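Local coordinates for protein tRNA (cytosine(72)-C(5))-methyltransferase (Pyrococcus horikoshii, PDB 5ZVE) that methylates the C5 position of cytosine 72 in several tRNAs, using S-adenosyl-L-methionine as the methyl donor, at residues 96-101 against 283-288; 91-96 against 105-110. One frame throughout, in Å; residues are numbered along the deposited sequence.

Overall arrangement
Both contacts use helix 95-101 of the PUA domain, and their centres lie about 11 Å apart. Contact 2 is internal to that domain. It packs strand 90-93 against Leu107 and sets the helix N-cap, Asn94, beside Pro110. Contact 1 turns another face of the helix to the methyltransferase domain, at a loop between strand 267-273 and helix 291-310. Ala97 CB reaches Leu107 CD1 at 3.7 Å, and Ala98 N lies 3.9 Å from Ala93 CB, so the two contacts adjoin. Contact 1 is the nearer to catalysis: the side chain of Glu99 is about 12 Å from that of Cys323, the predicted nucleophile. Contact 2 lies away from the annotated sites.

Contact 1 (96-101 against 283-288); sequences YAAESV and PKLWEE
Glu99 of the PUA helix lies across Pro283 and Leu285 of a methyltransferase-domain loop. Its CG stands anti to the backbone N (chi1 178°), and the chain runs on extended to CD. Glu99 CB lies 4.3 Å from both Leu285 methyls, CD1 and CD2. Glu99 CG is the main point of touch, 3.9 Å from Pro283 CG and 4.1 Å from Leu285 CD1. The two carboxylate oxygens then meet different partners. Glu99 OE2 passes the proline ring, 4.0 Å from Pro283 CD. Glu99 OE1 faces a water instead, at a long 3.4 Å. That water takes a firmer bond from the loop, 2.9 Å from Leu285 N to the water oxygen. Its links to Glu99 OE1 and to Pro283 O are both weak, and its two protons are contested by other acceptors. The polar link is therefore loose, and aliphatic packing makes the direct contact.

Leu285 CD1 takes the Glu99 side chain, while Leu285 CD2 lies against the backbone, 4.1 Å from Glu99 CA, and near Ala98 CB. Pro283, after a cis peptide bond, sets ring atoms CG and CD against the Glu99 side chain. This is a domain interface, not part of a sheet. The loop comes after strand 267-273 and before helix 291-310. Around it, Leu285 also packs on Leu133, and Pro283 on Gln103. The other side of helix 95-101 lies on strand 107-108, where Ala97 and Val101 touch Leu107.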
loop_
_atom_site.group_PDB
_atom_site.type_symbol
_atom_site.label_atom_id
_atom_site.label_comp_id
_atom_site.label_asym_id
_atom_site.label_seq_id
_atom_site.Cartn_x
_atom_site.Cartn_y
_atom_site.Cartn_z
ATOM N N TYR A 96 1.446 -8.158 -14.370
ATOM C CA TYR A 96 0.808 -8.371 -13.080
ATOM C C TYR A 96 1.219 -9.703 -12.453
ATOM O O TYR A 96 1.471 -9.778 -11.251
ATOM C CB TYR A 96 -0.711 -8.298 -13.228
ATOM C CG TYR A 96 -1.181 -6.983 -13.805
ATOM C CD1 TYR A 96 -1.360 -5.872 -12.990
ATOM C CD2 TYR A 96 -1.441 -6.848 -15.163
ATOM C CE1 TYR A 96 -1.786 -4.664 -13.512
ATOM C CE2 TYR A 96 -1.868 -5.642 -15.692
ATOM C CZ TYR A 96 -2.038 -4.556 -14.862
ATOM O OH TYR A 96 -2.463 -3.355 -15.381
ATOM N N ALA A 97 1.282 -10.749 -13.269
ATOM C CA ALA A 97 1.686 -12.067 -12.787
ATOM C C ALA A 97 3.130 -12.055 -12.298
ATOM O O ALA A 97 3.460 -12.682 -11.293
ATOM C CB ALA A 97 1.511 -13.108 -13.883
ATOM N N ALA A 98 3.983 -11.346 -13.029
ATOM C CA ALA A 98 5.403 -11.271 -12.712
ATOM C C ALA A 98 5.679 -10.658 -11.340
ATOM O O ALA A 98 6.577 -11.105 -10.628
ATOM C CB ALA A 98 6.127 -10.492 -13.782
ATOM N N GLU A 99 4.911 -9.634 -10.976
ATOM C CA GLU A 99 5.107 -8.947 -9.701
ATOM C C GLU A 99 4.730 -9.843 -8.517
ATOM O O GLU A 99 5.337 -9.764 -7.450
ATOM C CB GLU A 99 4.300 -7.642 -9.660
ATOM C CG GLU A 99 4.411 -6.882 -8.342
ATOM C CD GLU A 99 3.565 -5.617 -8.306
ATOM O OE1 GLU A 99 3.520 -4.901 -9.328
ATOM O OE2 GLU A 99 2.964 -5.325 -7.248
ATOM N N SER A 100 3.726 -10.694 -8.704
ATOM C CA SER A 100 3.304 -11.597 -7.642
ATOM C C SER A 100 4.284 -12.772 -7.496
ATOM O O SER A 100 4.636 -13.150 -6.380
ATOM C CB SER A 100 1.879 -12.093 -7.903
ATOM O OG SER A 100 1.805 -12.782 -9.134
ATOM N N VAL A 101 4.729 -13.327 -8.624
ATOM C CA VAL A 101 5.767 -14.362 -8.640
ATOM C C VAL A 101 7.054 -13.869 -7.976
ATOM O O VAL A 101 7.704 -14.593 -7.220
ATOM C CB VAL A 101 6.071 -14.818 -10.089
ATOM C CG1 VAL A 101 7.338 -15.658 -10.154
ATOM C CG2 VAL A 101 4.884 -15.575 -10.672
ATOM N N PRO A 283 6.659 -3.854 -4.414
ATOM C CA PRO A 283 7.902 -3.649 -5.157
ATOM C C PRO A 283 7.675 -2.814 -6.410
ATOM O O PRO A 283 6.569 -2.799 -6.947
ATOM C CB PRO A 283 8.324 -5.070 -5.520
ATOM C CG PRO A 283 7.036 -5.791 -5.677
ATOM C CD PRO A 283 6.072 -5.177 -4.692
ATOM N N LYS A 284 8.714 -2.116 -6.850
ATOM C CA LYS A 284 8.632 -1.288 -8.040
ATOM C C LYS A 284 9.495 -1.896 -9.144
ATOM O O LYS A 284 10.674 -1.566 -9.275
ATOM C CB LYS A 284 9.072 0.143 -7.727
ATOM C CG LYS A 284 8.827 1.136 -8.845
ATOM C CD LYS A 284 7.345 1.350 -9.101
ATOM C CE LYS A 284 6.699 2.097 -7.947
ATOM N NZ LYS A 284 5.319 2.547 -8.284
ATOM N N LEU A 285 8.906 -2.811 -9.911
ATOM C CA LEU A 285 9.610 -3.469 -11.008
ATOM C C LEU A 285 9.981 -2.452 -12.089
ATOM O O LEU A 285 11.136 -2.376 -12.504
ATOM C CB LEU A 285 8.763 -4.601 -11.599
ATOM C CG LEU A 285 8.801 -5.963 -10.887
ATOM C CD1 LEU A 285 8.231 -5.891 -9.478
ATOM C CD2 LEU A 285 8.077 -7.024 -11.701
ATOM N N TRP A 286 8.997 -1.681 -12.547
ATOM C CA TRP A 286 9.240 -0.603 -13.500
ATOM C C TRP A 286 8.357 0.584 -13.166
ATOM O O TRP A 286 7.133 0.467 -13.150
ATOM C CB TRP A 286 8.979 -1.055 -14.942
ATOM C CG TRP A 286 9.728 -2.294 -15.325
ATOM C CD1 TRP A 286 9.244 -3.564 -15.341
ATOM C CD2 TRP A 286 11.098 -2.376 -15.733
ATOM N NE1 TRP A 286 10.225 -4.437 -15.741
ATOM C CE2 TRP A 286 11.373 -3.735 -15.984
ATOM C CE3 TRP A 286 12.115 -1.437 -15.911
ATOM C CZ2 TRP A 286 12.628 -4.177 -16.407
ATOM C CZ3 TRP A 286 13.359 -1.878 -16.328
ATOM C CH2 TRP A 286 13.606 -3.235 -16.574
ATOM N N GLU A 287 8.979 1.727 -12.900
ATOM C CA GLU A 287 8.236 2.940 -12.584
ATOM C C GLU A 287 7.762 3.604 -13.872
ATOM O O GLU A 287 8.576 3.977 -14.711
ATOM C CB GLU A 287 9.095 3.909 -11.773
ATOM C CG GLU A 287 8.384 5.203 -11.394
ATOM C CD GLU A 287 7.183 4.974 -10.494
ATOM O OE1 GLU A 287 6.040 5.068 -10.988
ATOM O OE2 GLU A 287 7.384 4.702 -9.288
ATOM N N GLU A 288 6.448 3.739 -14.033
ATOM C CA GLU A 288 5.890 4.320 -15.253
ATOM C C GLU A 288 5.558 5.803 -15.115
ATOM O O GLU A 288 5.599 6.547 -16.097
ATOM C CB GLU A 288 4.632 3.557 -15.676
ATOM C CG GLU A 288 4.842 2.062 -15.877
ATOM C CD GLU A 288 4.146 1.237 -14.810
ATOM O OE1 GLU A 288 3.869 1.790 -13.725
ATOM O OE2 GLU A 288 3.879 0.039 -15.053
HETATM O O HOH W 1 6.034 -2.747 -10.277
#

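Contact 2 (91-96 against 105-110); sequences VVANKY and AMLYAP
Asn94 OD1 accepts from two backbone N-H groups at the start of helix 95-101. One is Tyr96 N, 3.0 Å from Asn94 OD1, a weak bond bent to 124°. The other is Ala97 N, a hydrogen bond. Asn94 is thus the N-cap of this helix in the PUA domain, a fold common among RNA-binding proteins. Its CG sits between the backbone N and the carbonyl carbon (chi1 68°), which brings the amide back over the first turn. One oxygen thus serves two N-H groups of that turn, which have no preceding helix carbonyl to bond. The other end of the amide faces the second segment. Asn94 ND2 comes within 3.3 Å of Pro110 O, but the angle is too poor for a hydrogen bond. This is close polar contact only.

Beyond the cap, along strand 90-93, the contact is apolar and is carried by Leu107 on strand 107-108. An extended first torsion (chi1 179°) carries its CG toward strand 90-93, where the two methyls diverge. The two strands are not paired with each other here. They belong to one mixed sheet, as the edge strand 107-108 and the inner strand 90-93, and the touching parts of the segments run 59° apart. This is consistent with the strongly curved, barrel-like sheet of PUA domains. Strand 90-93 is paired on its two sides with strands 124-128 and 112-115. The leucine also touches Val112 and Val156, and lies between helix 95-101 and the sheet. The side chains of Val91 and Leu107 run past each other in opposite directions. Across the contact, Leu107 CD1 reaches Ala93 CB at 4.0 Å, and Leu107 CD2 meets Val91 CG1 at 3.7 Å.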
loop_
_atom_site.group_PDB
_atom_site.type_symbol
_atom_site.label_atom_id
_atom_site.label_comp_id
_atom_site.label_asym_id
_atom_site.label_seq_id
_atom_site.Cartn_x
_atom_site.Cartn_y
_atom_site.Cartn_z
ATOM N N VAL A 91 9.750 -18.775 -19.456
ATOM C CA VAL A 91 8.331 -18.444 -19.437
ATOM C C VAL A 91 8.188 -16.945 -19.195
ATOM O O VAL A 91 8.756 -16.405 -18.247
ATOM C CB VAL A 91 7.552 -19.212 -18.351
ATOM C CG1 VAL A 91 6.091 -18.788 -18.357
ATOM C CG2 VAL A 91 7.666 -20.711 -18.563
ATOM N N VAL A 92 7.446 -16.271 -20.066
ATOM C CA VAL A 92 7.212 -14.843 -19.908
ATOM C C VAL A 92 5.859 -14.612 -19.248
ATOM O O VAL A 92 4.821 -14.974 -19.800
ATOM C CB VAL A 92 7.264 -14.101 -21.253
ATOM C CG1 VAL A 92 7.190 -12.596 -21.026
ATOM C CG2 VAL A 92 8.530 -14.463 -22.014
ATOM N N ALA A 93 5.882 -14.017 -18.057
ATOM C CA ALA A 93 4.661 -13.679 -17.339
ATOM C C ALA A 93 4.271 -12.253 -17.672
ATOM O O ALA A 93 5.140 -11.417 -17.901
ATOM C CB ALA A 93 4.854 -13.847 -15.834
ATOM N N ASN A 94 2.975 -11.968 -17.718
ATOM C CA ASN A 94 2.555 -10.591 -17.922
ATOM C C ASN A 94 2.903 -9.747 -16.699
ATOM O O ASN A 94 3.267 -10.282 -15.650
ATOM C CB ASN A 94 1.056 -10.501 -18.264
ATOM C CG ASN A 94 0.138 -10.884 -17.106
ATOM O OD1 ASN A 94 0.288 -10.416 -15.976
ATOM N ND2 ASN A 94 -0.842 -11.729 -17.401
ATOM N N LYS A 95 2.793 -8.433 -16.856
ATOM C CA LYS A 95 3.235 -7.462 -15.863
ATOM C C LYS A 95 2.711 -7.765 -14.456
ATOM O O LYS A 95 3.441 -7.657 -13.469
ATOM C CB LYS A 95 2.796 -6.059 -16.299
ATOM C CG LYS A 95 3.061 -4.965 -15.292
ATOM C CD LYS A 95 2.858 -3.587 -15.915
ATOM C CE LYS A 95 1.466 -3.049 -15.639
ATOM N NZ LYS A 95 1.205 -2.946 -14.173
ATOM N N TYR A 96 1.446 -8.158 -14.370
ATOM C CA TYR A 96 0.808 -8.371 -13.080
ATOM C C TYR A 96 1.219 -9.703 -12.453
ATOM O O TYR A 96 1.471 -9.778 -11.251
ATOM C CB TYR A 96 -0.711 -8.298 -13.228
ATOM C CG TYR A 96 -1.181 -6.983 -13.805
ATOM C CD1 TYR A 96 -1.360 -5.872 -12.990
ATOM C CD2 TYR A 96 -1.441 -6.848 -15.163
ATOM C CE1 TYR A 96 -1.786 -4.664 -13.512
ATOM C CE2 TYR A 96 -1.868 -5.642 -15.692
ATOM C CZ TYR A 96 -2.038 -4.556 -14.862
ATOM O OH TYR A 96 -2.463 -3.355 -15.381
ATOM N N ALA A 105 4.356 -15.867 -5.285
ATOM C CA ALA A 105 3.161 -16.488 -5.854
ATOM C C ALA A 105 3.531 -17.544 -6.882
ATOM O O ALA A 105 4.589 -17.473 -7.505
ATOM C CB ALA A 105 2.259 -15.442 -6.494
ATOM N N MET A 106 2.656 -18.531 -7.046
ATOM C CA MET A 106 2.736 -19.443 -8.177
ATOM C C MET A 106 2.374 -18.699 -9.452
ATOM O O MET A 106 1.757 -17.643 -9.394
ATOM C CB MET A 106 1.794 -20.630 -7.980
ATOM C CG MET A 106 1.944 -21.349 -6.652
ATOM S SD MET A 106 3.528 -22.193 -6.535
ATOM C CE MET A 106 4.462 -21.043 -5.528
ATOM N N LEU A 107 2.729 -19.264 -10.601
ATOM C CA LEU A 107 2.320 -18.679 -11.865
ATOM C C LEU A 107 1.171 -19.480 -12.457
ATOM O O LEU A 107 1.298 -20.683 -12.700
ATOM C CB LEU A 107 3.487 -18.615 -12.848
ATOM C CG LEU A 107 3.139 -18.021 -14.216
ATOM C CD1 LEU A 107 2.611 -16.602 -14.078
ATOM C CD2 LEU A 107 4.340 -18.056 -15.150
ATOM N N TYR A 108 0.042 -18.814 -12.671
ATOM C CA TYR A 108 -1.121 -19.467 -13.253
ATOM C C TYR A 108 -1.234 -19.133 -14.736
ATOM O O TYR A 108 -0.656 -18.151 -15.204
ATOM C CB TYR A 108 -2.384 -19.064 -12.492
ATOM C CG TYR A 108 -2.298 -19.431 -11.029
ATOM C CD1 TYR A 108 -2.569 -20.726 -10.604
ATOM C CD2 TYR A 108 -1.917 -18.495 -10.076
ATOM C CE1 TYR A 108 -2.476 -21.076 -9.267
ATOM C CE2 TYR A 108 -1.823 -18.836 -8.736
ATOM C CZ TYR A 108 -2.104 -20.130 -8.338
ATOM O OH TYR A 108 -2.012 -20.483 -7.010
ATOM N N ALA A 109 -1.984 -19.956 -15.464
ATOM C CA ALA A 109 -2.036 -19.887 -16.925
ATOM C C ALA A 109 -2.439 -18.511 -17.478
ATOM O O ALA A 109 -1.775 -18.012 -18.386
ATOM C CB ALA A 109 -2.965 -20.967 -17.469
ATOM N N PRO A 110 -3.513 -17.891 -16.948
ATOM C CA PRO A 110 -3.808 -16.543 -17.454
ATOM C C PRO A 110 -2.680 -15.536 -17.212
ATOM O O PRO A 110 -2.665 -14.477 -17.839
ATOM C CB PRO A 110 -5.068 -16.134 -16.676
ATOM C CG PRO A 110 -5.165 -17.073 -15.538
ATOM C CD PRO A 110 -4.551 -18.353 -16.009
#